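Local coordinates for mandelate racemase/muconate lactonizing enzyme family protein (Roseovarius nubinhibens ISM, PDB 3U4F) that binds magnesium in the TIM-barrel active site of an enolase-superfamily enzyme and may act as a hydro-lyase, at residues A[201-215]-A[227-241]. Numbering follows the deposited sequence.
Sequences ALLIDANSCYAPAQA and FSHFEEPCPYWELEQ. With MG (magnesium ion), chain E; GAI (guanidine), chain F.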
ATOM      1  N   ALA A 201      16.791 -20.390  23.840  1.00 16.13           N
ATOM      2  CA  ALA A 201      16.548 -20.187  22.413  1.00 14.71           C
ATOM      3  C   ALA A 201      16.926 -18.746  22.057  1.00 13.89           C
ATOM      4  O   ALA A 201      16.511 -17.771  22.733  1.00 13.51           O
ATOM      5  CB  ALA A 201      15.103 -20.473  22.058  1.00 14.53           C
ATOM      6  N   LEU A 202      17.746 -18.601  21.019  1.00 12.05           N
ATOM      7  CA  LEU A 202      18.180 -17.276  20.615  1.00 11.42           C
ATOM      8  C   LEU A 202      17.734 -16.979  19.180  1.00 10.09           C
ATOM      9  O   LEU A 202      17.946 -17.782  18.270  1.00 10.52           O
ATOM     10  CB  LEU A 202      19.694 -17.114  20.757  1.00 12.20           C
ATOM     11  CG  LEU A 202      20.293 -17.253  22.174  1.00 13.24           C
ATOM     12  CD1 LEU A 202      21.842 -17.233  22.104  1.00 14.71           C
ATOM     13  CD2 LEU A 202      19.755 -16.174  23.157  1.00 14.09           C
ATOM     14  N   LEU A 203      17.100 -15.817  19.022  1.00  9.21           N
ATOM     15  CA  LEU A 203      16.521 -15.381  17.749  1.00  8.22           C
ATOM     16  C   LEU A 203      17.175 -14.055  17.377  1.00  7.99           C
ATOM     17  O   LEU A 203      17.634 -13.323  18.248  1.00  8.24           O
ATOM     18  CB  LEU A 203      15.006 -15.128  17.927  1.00  7.49           C
ATOM     19  CG  LEU A 203      14.036 -16.210  18.389  1.00  7.78           C
ATOM     20  CD1 LEU A 203      14.142 -16.537  19.879  1.00 11.53           C
ATOM     21  CD2 LEU A 203      12.561 -15.720  18.076  1.00  4.58           C
ATOM     22  N   ILE A 204      17.203 -13.720  16.094  1.00  8.57           N
ATOM     23  CA  ILE A 204      17.740 -12.420  15.705  1.00  7.77           C
ATOM     24  C   ILE A 204      16.904 -11.901  14.557  1.00  7.71           C
ATOM     25  O   ILE A 204      16.287 -12.682  13.817  1.00  7.10           O
ATOM     26  CB  ILE A 204      19.270 -12.497  15.324  1.00  7.94           C
ATOM     27  CG1 ILE A 204      19.952 -11.113  15.408  1.00  8.62           C
ATOM     28  CG2 ILE A 204      19.476 -13.187  13.979  1.00  9.71           C
ATOM     29  CD1 ILE A 204      21.503 -11.226  15.638  1.00  9.90           C
ATOM     30  N   ASP A 205      16.911 -10.587  14.384  1.00  7.18           N
ATOM     31  CA  ASP A 205      16.083  -9.973  13.355  1.00  7.59           C
ATOM     32  C   ASP A 205      16.954  -8.886  12.708  1.00  7.58           C
ATOM     33  O   ASP A 205      17.459  -8.014  13.405  1.00  7.22           O
ATOM     34  CB  ASP A 205      14.867  -9.360  14.048  1.00  8.26           C
ATOM     35  CG  ASP A 205      13.762  -8.931  13.082  1.00 10.47           C
ATOM     36  OD1 ASP A 205      14.057  -8.629  11.914  1.00 11.41           O
ATOM     37  OD2 ASP A 205      12.574  -8.905  13.516  1.00  9.75           O
ATOM     38  N   ALA A 206      17.120  -8.968  11.389  1.00  8.10           N
ATOM     39  CA  ALA A 206      17.982  -8.046  10.623  1.00  7.70           C
ATOM     40  C   ALA A 206      17.203  -6.907   9.990  1.00  7.84           C
ATOM     41  O   ALA A 206      17.769  -6.031   9.321  1.00  8.77           O
ATOM     42  CB  ALA A 206      18.749  -8.824   9.538  1.00  7.68           C
ATOM     43  N   ASN A 207      15.891  -6.930  10.161  1.00  7.73           N
ATOM     44  CA  ASN A 207      15.012  -5.887   9.586  1.00  7.70           C
ATOM     45  C   ASN A 207      15.446  -5.374   8.222  1.00  7.26           C
ATOM     46  O   ASN A 207      15.650  -4.148   8.029  1.00  7.55           O
ATOM     47  CB  ASN A 207      14.872  -4.724  10.566  1.00  7.50           C
ATOM     48  CG  ASN A 207      14.118  -5.115  11.827  1.00  9.35           C
ATOM     49  OD1 ASN A 207      12.869  -5.158  11.851  1.00 11.78           O
ATOM     50  ND2 ASN A 207      14.858  -5.396  12.868  1.00  5.28           N
ATOM     51  N   SER A 208      15.572  -6.298   7.275  1.00  8.07           N
ATOM     52  CA  SER A 208      15.755  -5.949   5.840  1.00  8.20           C
ATOM     53  C   SER A 208      17.104  -5.371   5.472  1.00  9.91           C
ATOM     54  O   SER A 208      17.243  -4.701   4.444  1.00  9.88           O
ATOM     55  CB  SER A 208      14.636  -4.995   5.356  1.00  8.35           C
ATOM     56  OG  SER A 208      13.406  -5.684   5.178  1.00  7.01           O
ATOM     57  N   CYS A 209      18.116  -5.636   6.290  1.00 11.15           N
ATOM     58  CA  CYS A 209      19.424  -4.993   6.112  1.00 11.60           C
ATOM     59  C   CYS A 209      20.252  -5.529   4.946  1.00 11.99           C
ATOM     60  O   CYS A 209      20.824  -4.746   4.178  1.00 12.78           O
ATOM     61  CB  CYS A 209      20.237  -5.167   7.392  1.00 11.23           C
ATOM     62  SG  CYS A 209      21.803  -4.265   7.356  1.00 14.74           S
ATOM     63  N   TYR A 210      20.304  -6.863   4.791  1.00 11.65           N
ATOM     64  CA  TYR A 210      21.402  -7.485   4.045  1.00 11.01           C
ATOM     65  C   TYR A 210      21.140  -7.894   2.600  1.00 11.37           C
ATOM     66  O   TYR A 210      20.039  -8.306   2.252  1.00 11.89           O
ATOM     67  CB  TYR A 210      21.880  -8.702   4.826  1.00 10.30           C
ATOM     68  CG  TYR A 210      22.447  -8.359   6.185  1.00 11.70           C
ATOM     69  CD1 TYR A 210      23.660  -7.681   6.300  1.00 11.21           C
ATOM     70  CD2 TYR A 210      21.776  -8.715   7.359  1.00 12.91           C
ATOM     71  CE1 TYR A 210      24.213  -7.384   7.572  1.00 14.95           C
ATOM     72  CE2 TYR A 210      22.300  -8.421   8.608  1.00 15.21           C
ATOM     73  CZ  TYR A 210      23.518  -7.766   8.714  1.00 14.79           C
ATOM     74  OH  TYR A 210      24.038  -7.486   9.949  1.00 16.54           O
ATOM     75  N   ALA A 211      22.171  -7.837   1.753  1.00 11.05           N
ATOM     76  CA  ALA A 211      22.116  -8.608   0.508  1.00 11.05           C
ATOM     77  C   ALA A 211      22.261 -10.105   0.854  1.00 10.75           C
ATOM     78  O   ALA A 211      22.784 -10.435   1.919  1.00 10.12           O
ATOM     79  CB  ALA A 211      23.237  -8.165  -0.440  1.00 11.42           C
ATOM     80  N   PRO A 212      21.806 -11.014  -0.043  1.00 10.72           N
ATOM     81  CA  PRO A 212      21.809 -12.446   0.314  1.00 10.49           C
ATOM     82  C   PRO A 212      23.178 -13.012   0.750  1.00 10.95           C
ATOM     83  O   PRO A 212      23.249 -13.730   1.740  1.00 10.30           O
ATOM     84  CB  PRO A 212      21.344 -13.128  -0.968  1.00 10.81           C
ATOM     85  CG  PRO A 212      20.551 -12.069  -1.721  1.00 11.61           C
ATOM     86  CD  PRO A 212      21.161 -10.760  -1.350  1.00 11.92           C
ATOM     87  N   ALA A 213      24.267 -12.671   0.038  1.00 10.41           N
ATOM     88  CA  ALA A 213      25.560 -13.201   0.446  1.00  9.65           C
ATOM     89  C   ALA A 213      25.984 -12.710   1.842  1.00  9.77           C
ATOM     90  O   ALA A 213      26.601 -13.463   2.613  1.00  9.70           O
ATOM     91  CB  ALA A 213      26.645 -12.888  -0.602  1.00 10.89           C
ATOM     92  N   GLN A 214      25.661 -11.461   2.175  1.00  9.43           N
ATOM     93  CA  GLN A 214      25.958 -10.965   3.522  1.00  9.66           C
ATOM     94  C   GLN A 214      25.122 -11.702   4.563  1.00  9.51           C
ATOM     95  O   GLN A 214      25.583 -11.949   5.679  1.00  9.02           O
ATOM     96  CB  GLN A 214      25.649  -9.492   3.638  1.00 10.57           C
ATOM     97  CG  GLN A 214      26.555  -8.570   2.819  1.00 10.49           C
ATOM     98  CD  GLN A 214      26.059  -7.146   2.884  1.00 15.57           C
ATOM     99  OE1 GLN A 214      24.896  -6.858   2.599  1.00 11.70           O
ATOM    100  NE2 GLN A 214      26.940  -6.245   3.279  1.00 18.82           N
ATOM    101  N   ALA A 215      23.879 -11.994   4.209  1.00  8.67           N
ATOM    102  CA  ALA A 215      22.976 -12.667   5.130  1.00  8.76           C
ATOM    103  C   ALA A 215      23.401 -14.123   5.286  1.00  9.11           C
ATOM    104  O   ALA A 215      23.263 -14.698   6.370  1.00  9.76           O
ATOM    105  CB  ALA A 215      21.559 -12.572   4.619  1.00  8.23           C
ATOM    106  N   PHE A 227      21.947 -20.130  17.260  1.00 12.78           N
ATOM    107  CA  PHE A 227      20.682 -19.413  17.032  1.00 11.33           C
ATOM    108  C   PHE A 227      19.692 -20.279  16.250  1.00 10.97           C
ATOM    109  O   PHE A 227      20.081 -21.159  15.457  1.00 10.74           O
ATOM    110  CB  PHE A 227      20.906 -18.071  16.326  1.00 11.62           C
ATOM    111  CG  PHE A 227      21.330 -16.951  17.235  1.00 10.80           C
ATOM    112  CD1 PHE A 227      22.547 -17.003  17.954  1.00 11.54           C
ATOM    113  CD2 PHE A 227      20.539 -15.801  17.333  1.00  9.96           C
ATOM    114  CE1 PHE A 227      22.959 -15.922  18.760  1.00 11.55           C
ATOM    115  CE2 PHE A 227      20.924 -14.724  18.142  1.00  8.13           C
ATOM    116  CZ  PHE A 227      22.138 -14.779  18.853  1.00 12.24           C
ATOM    117  N   SER A 228      18.394 -20.045  16.459  1.00  9.53           N
ATOM    118  CA  SER A 228      17.381 -20.904  15.857  1.00 10.03           C
ATOM    119  C   SER A 228      16.339 -20.193  14.981  1.00  9.09           C
ATOM    120  O   SER A 228      15.392 -20.842  14.499  1.00  8.71           O
ATOM    121  CB  SER A 228      16.669 -21.732  16.941  1.00 10.79           C
ATOM    122  OG  SER A 228      16.295 -20.878  18.028  1.00 10.56           O
ATOM    123  N   HIS A 229      16.550 -18.888  14.733  1.00  8.15           N
ATOM    124  CA  HIS A 229      15.525 -18.058  14.071  1.00  7.21           C
ATOM    125  C   HIS A 229      16.257 -16.823  13.524  1.00  6.15           C
ATOM    126  O   HIS A 229      16.867 -16.074  14.290  1.00  6.76           O
ATOM    127  CB  HIS A 229      14.475 -17.697  15.151  1.00  7.08           C
ATOM    128  CG  HIS A 229      13.439 -16.694  14.740  1.00  8.20           C
ATOM    129  ND1 HIS A 229      12.091 -16.988  14.734  1.00  9.98           N
ATOM    130  CD2 HIS A 229      13.541 -15.392  14.380  1.00  8.87           C
ATOM    131  CE1 HIS A 229      11.405 -15.912  14.381  1.00  8.36           C
ATOM    132  NE2 HIS A 229      12.263 -14.930  14.161  1.00  9.59           N
ATOM    133  N   PHE A 230      16.196 -16.636  12.216  1.00  6.31           N
ATOM    134  CA  PHE A 230      16.889 -15.536  11.522  1.00  5.63           C
ATOM    135  C   PHE A 230      15.827 -14.806  10.704  1.00  6.03           C
ATOM    136  O   PHE A 230      15.391 -15.268   9.632  1.00  7.31           O
ATOM    137  CB  PHE A 230      17.970 -16.168  10.624  1.00  5.69           C
ATOM    138  CG  PHE A 230      18.852 -15.186   9.895  1.00  6.46           C
ATOM    139  CD1 PHE A 230      18.927 -13.853  10.270  1.00  7.41           C
ATOM    140  CD2 PHE A 230      19.666 -15.648   8.869  1.00  8.39           C
ATOM    141  CE1 PHE A 230      19.792 -12.964   9.594  1.00  9.17           C
ATOM    142  CE2 PHE A 230      20.543 -14.766   8.186  1.00  8.67           C
ATOM    143  CZ  PHE A 230      20.603 -13.449   8.549  1.00  8.45           C
ATOM    144  N   GLU A 231      15.404 -13.664  11.225  1.00  5.73           N
ATOM    145  CA  GLU A 231      14.255 -12.960  10.701  1.00  5.43           C
ATOM    146  C   GLU A 231      14.649 -11.829   9.748  1.00  5.54           C
ATOM    147  O   GLU A 231      15.559 -11.080  10.033  1.00  7.36           O
ATOM    148  CB  GLU A 231      13.442 -12.430  11.877  1.00  5.81           C
ATOM    149  CG  GLU A 231      12.216 -11.625  11.486  1.00  6.91           C
ATOM    150  CD  GLU A 231      11.264 -11.476  12.655  1.00  9.68           C
ATOM    151  OE1 GLU A 231      11.398 -12.268  13.639  1.00  8.10           O
ATOM    152  OE2 GLU A 231      10.370 -10.591  12.570  1.00  7.43           O
ATOM    153  N   GLU A 232      13.924 -11.754   8.634  1.00  6.23           N
ATOM    154  CA  GLU A 232      13.985 -10.675   7.648  1.00  7.62           C
ATOM    155  C   GLU A 232      15.426 -10.355   7.252  1.00  7.62           C
ATOM    156  O   GLU A 232      15.871  -9.239   7.400  1.00  8.17           O
ATOM    157  CB  GLU A 232      13.216  -9.429   8.161  1.00  7.18           C
ATOM    158  CG  GLU A 232      12.813  -8.428   7.070  1.00  8.78           C
ATOM    159  CD  GLU A 232      11.900  -7.336   7.617  1.00  9.95           C
ATOM    160  OE1 GLU A 232      10.902  -7.722   8.262  1.00 10.63           O
ATOM    161  OE2 GLU A 232      12.173  -6.120   7.375  1.00  9.20           O
ATOM    162  N   PRO A 233      16.176 -11.366   6.775  1.00  8.08           N
ATOM    163  CA  PRO A 233      17.616 -11.135   6.499  1.00  8.52           C
ATOM    164  C   PRO A 233      17.834 -10.075   5.426  1.00  9.23           C
ATOM    165  O   PRO A 233      18.808  -9.304   5.488  1.00 10.04           O
ATOM    166  CB  PRO A 233      18.100 -12.505   5.958  1.00  7.93           C
ATOM    167  CG  PRO A 233      16.834 -13.249   5.538  1.00  9.97           C
ATOM    168  CD  PRO A 233      15.787 -12.776   6.563  1.00  8.51           C
ATOM    169  N   CYS A 234      16.942 -10.078   4.438  1.00  9.55           N
ATOM    170  CA  CYS A 234      17.043  -9.233   3.250  1.00  9.82           C
ATOM    171  C   CYS A 234      15.824  -8.305   3.126  1.00  9.20           C
ATOM    172  O   CYS A 234      14.751  -8.595   3.667  1.00  8.93           O
ATOM    173  CB  CYS A 234      17.063 -10.127   2.019  1.00  9.74           C
ATOM    174  SG  CYS A 234      18.477 -11.298   1.958  1.00 12.44           S
ATOM    175  N   PRO A 235      15.945  -7.239   2.336  1.00  8.66           N
ATOM    176  CA  PRO A 235      14.762  -6.410   2.071  1.00  8.87           C
ATOM    177  C   PRO A 235      13.489  -7.235   1.844  1.00  8.90           C
ATOM    178  O   PRO A 235      13.431  -8.080   0.937  1.00  7.73           O
ATOM    179  CB  PRO A 235      15.165  -5.641   0.797  1.00  8.75           C
ATOM    180  CG  PRO A 235      16.696  -5.437   1.034  1.00 10.19           C
ATOM    181  CD  PRO A 235      17.110  -6.813   1.519  1.00  9.40           C
ATOM    182  N   TYR A 236      12.470  -6.990   2.666  1.00  9.02           N
ATOM    183  CA  TYR A 236      11.319  -7.880   2.698  1.00  8.72           C
ATOM    184  C   TYR A 236      10.584  -7.923   1.359  1.00  9.55           C
ATOM    185  O   TYR A 236       9.919  -8.888   1.045  1.00  9.53           O
ATOM    186  CB  TYR A 236      10.375  -7.480   3.846  1.00  8.71           C
ATOM    187  CG  TYR A 236       9.598  -6.201   3.631  1.00  8.81           C
ATOM    188  CD1 TYR A 236       8.442  -6.197   2.824  1.00 10.23           C
ATOM    189  CD2 TYR A 236       9.974  -5.006   4.264  1.00  8.98           C
ATOM    190  CE1 TYR A 236       7.695  -5.022   2.625  1.00 11.92           C
ATOM    191  CE2 TYR A 236       9.216  -3.802   4.062  1.00 11.12           C
ATOM    192  CZ  TYR A 236       8.086  -3.843   3.248  1.00 10.08           C
ATOM    193  OH  TYR A 236       7.289  -2.709   3.058  1.00 12.09           O
ATOM    194  N   TRP A 237      10.713  -6.853   0.577  1.00  9.89           N
ATOM    195  CA  TRP A 237      10.050  -6.745  -0.716  1.00 11.14           C
ATOM    196  C   TRP A 237      10.791  -7.484  -1.837  1.00 12.45           C
ATOM    197  O   TRP A 237      10.305  -7.500  -2.979  1.00 13.61           O
ATOM    198  CB  TRP A 237       9.858  -5.265  -1.094  1.00 11.09           C
ATOM    199  CG  TRP A 237      11.134  -4.422  -1.135  1.00 10.10           C
ATOM    200  CD1 TRP A 237      11.870  -4.110  -2.237  1.00 11.22           C
ATOM    201  CD2 TRP A 237      11.778  -3.763  -0.029  1.00 10.20           C
ATOM    202  NE1 TRP A 237      12.952  -3.331  -1.889  1.00  9.94           N
ATOM    203  CE2 TRP A 237      12.902  -3.078  -0.546  1.00 10.63           C
ATOM    204  CE3 TRP A 237      11.492  -3.656   1.333  1.00 11.31           C
ATOM    205  CZ2 TRP A 237      13.766  -2.336   0.256  1.00 13.11           C
ATOM    206  CZ3 TRP A 237      12.351  -2.902   2.145  1.00 13.49           C
ATOM    207  CH2 TRP A 237      13.480  -2.260   1.598  1.00 13.07           C
ATOM    208  N   GLU A 238      11.950  -8.070  -1.519  1.00 11.83           N
ATOM    209  CA  GLU A 238      12.719  -8.869  -2.503  1.00 12.14           C
ATOM    210  C   GLU A 238      12.635 -10.360  -2.166  1.00 11.79           C
ATOM    211  O   GLU A 238      13.524 -10.919  -1.528  1.00 10.60           O
ATOM    212  CB  GLU A 238      14.186  -8.407  -2.564  1.00 13.21           C
ATOM    213  CG  GLU A 238      14.371  -6.960  -3.037  1.00 14.96           C
ATOM    214  CD  GLU A 238      14.057  -6.756  -4.529  1.00 22.21           C
ATOM    215  OE1 GLU A 238      13.774  -7.743  -5.264  1.00 22.13           O
ATOM    216  OE2 GLU A 238      14.065  -5.583  -4.972  1.00 26.05           O
ATOM    217  N   LEU A 239      11.551 -11.001  -2.585  1.00 10.06           N
ATOM    218  CA  LEU A 239      11.288 -12.371  -2.123  1.00 11.34           C
ATOM    219  C   LEU A 239      12.365 -13.339  -2.623  1.00 10.74           C
ATOM    220  O   LEU A 239      12.719 -14.284  -1.935  1.00 10.73           O
ATOM    221  CB  LEU A 239       9.910 -12.859  -2.570  1.00 10.58           C
ATOM    222  CG  LEU A 239       8.653 -12.098  -2.096  1.00 12.93           C
ATOM    223  CD1 LEU A 239       7.433 -12.729  -2.721  1.00 14.11           C
ATOM    224  CD2 LEU A 239       8.533 -12.192  -0.603  1.00 12.76           C
ATOM    225  N   GLU A 240      12.903 -13.098  -3.813  1.00 11.36           N
ATOM    226  CA  GLU A 240      13.919 -14.023  -4.332  1.00 12.87           C
ATOM    227  C   GLU A 240      15.215 -13.951  -3.557  1.00 12.41           C
ATOM    228  O   GLU A 240      15.908 -14.957  -3.459  1.00 12.72           O
ATOM    229  CB  GLU A 240      14.154 -13.834  -5.822  1.00 13.88           C
ATOM    230  CG  GLU A 240      13.108 -14.475  -6.674  1.00 21.01           C
ATOM    231  CD  GLU A 240      13.402 -14.265  -8.146  1.00 30.92           C
ATOM    232  OE1 GLU A 240      13.676 -13.094  -8.533  1.00 36.61           O
ATOM    233  OE2 GLU A 240      13.387 -15.260  -8.908  1.00 34.32           O
ATOM    234  N   GLN A 241      15.540 -12.787  -2.989  1.00 11.26           N
ATOM    235  CA  GLN A 241      16.725 -12.671  -2.115  1.00 11.66           C
ATOM    236  C   GLN A 241      16.546 -13.506  -0.850  1.00 10.77           C
ATOM    237  O   GLN A 241      17.437 -14.285  -0.447  1.00 10.15           O
ATOM    238  CB  GLN A 241      17.010 -11.216  -1.755  1.00 11.87           C
ATOM    239  CG  GLN A 241      17.430 -10.322  -2.949  1.00 12.65           C
ATOM    240  CD  GLN A 241      17.804  -8.913  -2.534  1.00 14.60           C
ATOM    241  OE1 GLN A 241      18.091  -8.652  -1.373  1.00 15.02           O
ATOM    242  NE2 GLN A 241      17.801  -7.991  -3.489  1.00 16.64           N
TER
HETATM  243 MG    MG E 371      10.663  -8.532  12.652  1.00  9.54          MG
HETATM  244  C   GAI F 372      10.101  -7.442  14.914  1.00  9.59           C
HETATM  245  N1  GAI F 372       9.857  -6.953  16.103  1.00  7.01           N
HETATM  246  N2  GAI F 372      10.570  -6.706  13.844  1.00  7.85           N
HETATM  247  N3  GAI F 372       9.847  -8.735  14.652  1.00  7.17           N
HETATM  248  O   HOH W   1      18.443 -21.132  19.621  1.00 11.74           O
HETATM  249  O   HOH W   2      11.629  -8.027  10.992  1.00  9.90           O
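L202 CB sits over the centre of one face of the F227 ring, 3.6 Å from the centroid, while L203 O lies at that ring's edge; a flat aromatic suits this place because its face accepts an aliphatic CH. L203 meets H229 with a branch tip instead, CD2 centred over one imidazole face, with I204 O at the edge. The F230 ring has P233 CB over one face, near the rim, and A215 O at its edge. Were F227 replaced by alanine, L202 CB would probably lose the ring face it packs on, leaving a gap beside I204 CB. Strands 201-205 and 229-231 are neighbouring parallel staves of the TIM barrel, joined by helix 212-224 in a beta-alpha-beta crossover. At their C-terminal ends D205 OD2 and E231 OE2 each lie 2.1 Å from the magnesium, their carboxylate planes 35° apart, with E257, the guanidine and a water completing the site. With CG anti to the backbone N (chi1 172°), H229 reaches alongside E231, and its NE2 donates in the ring plane to E231 OE1 (2.8 Å), an oxygen also held by K167 and Q278. Beyond the strands, S208 is small enough to fit between E232 and Y236, its OG donating to E232 OE2 (2.6 Å) and accepting from Y236 N.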